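Local coordinates for protein formiminoglutamase (PDB 4MYK) that hydrolyses N-formimino-L-glutamate to L-glutamate and formamide as an arginase-like manganese metalloenzyme, at residues Gly87-Ser92 with Glu99-Lys104. The protein carries 1 engineered substitution. Numbering follows the deposited sequence.
Sequences GDITAS and EKLESK
K100 reaches from helix 94-110 to the backbone just past the end of strand 83-88, meeting I89 first. Its CB sits 3.8 Å from CG2 of I89, where the two side chains run alongside each other, pointing opposite ways. Further out, CD packs 3.9 Å from CB of A91. The chain then bends at chi3 (45°), bringing CE to 3.6 Å from T90 O and NZ to 3.0 Å from the same oxygen. NZ donates a hydrogen bond there, nearly in line with the carbonyl, at a C=O...N angle of 165°.

I89, by contrast, is buried. Its chi1 of -63° sets CG2 anti to the backbone N, 3.7 Å from L101 N; CG1 comes 4.0 Å from L101 CA, and CD1 carries on to K104 CB, also 4.0 Å away. The K104 amine leaves the contact to pair with E27, while I35 and F37 of strand 32-37 also pack against I89. The contact pins the connection between strand 83-88 and helix 94-110, the first half of a beta-alpha-beta crossover that passes strand 32-37 to reach strand 114-119. Chemically, an apolar seam around I89 ends at an exposed edge, where one neutral carbonyl holds the K100 ammonium, probably more weakly than a salt bridge would.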
loop_
_atom_site.group_PDB
_atom_site.type_symbol
_atom_site.label_atom_id
_atom_site.label_comp_id
_atom_site.label_asym_id
_atom_site.label_seq_id
_atom_site.Cartn_x
_atom_site.Cartn_y
_atom_site.Cartn_z
ATOM N N GLY A 87 6.454 15.064 28.883
ATOM C CA GLY A 87 5.158 14.518 29.242
ATOM C C GLY A 87 3.984 15.124 28.497
ATOM O O GLY A 87 4.156 15.746 27.454
ATOM N N ASP A 88 2.785 14.934 29.056
ATOM C CA ASP A 88 1.534 15.424 28.469
ATOM C C ASP A 88 1.094 16.755 29.068
ATOM O O ASP A 88 1.251 16.998 30.263
ATOM C CB ASP A 88 0.390 14.409 28.648
ATOM C CG ASP A 88 0.490 13.223 27.704
ATOM O OD1 ASP A 88 1.255 13.279 26.714
ATOM O OD2 ASP A 88 -0.216 12.230 27.957
ATOM N N ILE A 89 0.544 17.612 28.218
ATOM C CA ILE A 89 -0.122 18.820 28.663
ATOM C C ILE A 89 -1.520 18.441 29.133
ATOM O O ILE A 89 -2.356 18.033 28.328
ATOM C CB ILE A 89 -0.241 19.844 27.517
ATOM C CG1 ILE A 89 1.147 20.281 27.046
ATOM C CG2 ILE A 89 -1.054 21.047 27.955
ATOM C CD1 ILE A 89 2.014 20.862 28.150
ATOM N N THR A 90 -1.775 18.562 30.431
ATOM C CA THR A 90 -3.080 18.200 30.974
ATOM C C THR A 90 -3.741 19.381 31.653
ATOM O O THR A 90 -3.077 20.168 32.320
ATOM C CB THR A 90 -2.970 17.063 31.988
ATOM O OG1 THR A 90 -1.751 17.214 32.727
ATOM C CG2 THR A 90 -2.980 15.711 31.273
ATOM N N ALA A 91 -5.055 19.491 31.489
ATOM C CA ALA A 91 -5.792 20.644 31.987
ATOM C C ALA A 91 -7.269 20.311 32.208
ATOM O O ALA A 91 -7.822 19.425 31.551
ATOM C CB ALA A 91 -5.648 21.807 31.019
ATOM N N SER A 92 -7.907 21.032 33.127
ATOM C CA SER A 92 -9.311 20.779 33.458
ATOM C C SER A 92 -10.262 21.142 32.310
ATOM O O SER A 92 -11.284 20.490 32.118
ATOM C CB SER A 92 -9.707 21.523 34.736
ATOM O OG SER A 92 -9.878 22.912 34.506
ATOM N N GLU A 99 -3.791 26.760 26.296
ATOM C CA GLU A 99 -2.950 27.797 26.869
ATOM C C GLU A 99 -1.670 27.207 27.415
ATOM O O GLU A 99 -0.594 27.743 27.190
ATOM C CB GLU A 99 -3.690 28.518 27.986
ATOM C CG GLU A 99 -4.936 29.254 27.533
ATOM C CD GLU A 99 -5.539 30.042 28.665
ATOM O OE1 GLU A 99 -4.761 30.658 29.421
ATOM O OE2 GLU A 99 -6.781 30.035 28.814
ATOM N N LYS A 100 -1.787 26.098 28.134
ATOM C CA LYS A 100 -0.620 25.462 28.730
ATOM C C LYS A 100 0.297 24.857 27.672
ATOM O O LYS A 100 1.515 24.800 27.857
ATOM C CB LYS A 100 -1.046 24.374 29.706
ATOM C CG LYS A 100 -1.993 24.830 30.777
ATOM C CD LYS A 100 -2.248 23.681 31.708
ATOM C CE LYS A 100 -0.936 22.994 32.036
ATOM N NZ LYS A 100 -1.022 22.173 33.280
ATOM N N LEU A 101 -0.301 24.388 26.577
ATOM C CA LEU A 101 0.456 23.892 25.429
ATOM C C LEU A 101 1.284 25.012 24.791
ATOM O O LEU A 101 2.494 24.901 24.677
ATOM C CB LEU A 101 -0.475 23.248 24.386
ATOM C CG LEU A 101 0.185 22.892 23.044
ATOM C CD1 LEU A 101 1.398 21.993 23.266
ATOM C CD2 LEU A 101 -0.792 22.251 22.072
ATOM N N GLU A 102 0.634 26.096 24.387
ATOM C CA GLU A 102 1.361 27.237 23.831
ATOM C C GLU A 102 2.470 27.735 24.774
ATOM O O GLU A 102 3.600 27.993 24.360
ATOM C CB GLU A 102 0.400 28.383 23.513
ATOM C CG GLU A 102 1.071 29.630 22.947
ATOM C CD GLU A 102 0.122 30.826 22.852
ATOM O OE1 GLU A 102 -1.107 30.612 22.741
ATOM O OE2 GLU A 102 0.612 31.982 22.892
ATOM N N SER A 103 2.138 27.875 26.046
ATOM C CA SER A 103 3.065 28.454 26.993
ATOM C C SER A 103 4.309 27.584 27.099
ATOM O O SER A 103 5.428 28.082 27.216
ATOM C CB SER A 103 2.377 28.607 28.346
ATOM O OG SER A 103 3.205 29.295 29.263
ATOM N N LYS A 104 4.097 26.276 27.044
ATOM C CA LYS A 104 5.168 25.291 27.173
ATOM C C LYS A 104 6.082 25.257 25.959
ATOM O O LYS A 104 7.288 25.252 26.092
ATOM C CB LYS A 104 4.574 23.899 27.400
ATOM C CG LYS A 104 5.612 22.788 27.483
ATOM C CD LYS A 104 6.617 23.073 28.562
ATOM C CE LYS A 104 7.393 21.827 28.909
ATOM N NZ LYS A 104 8.104 21.988 30.206
#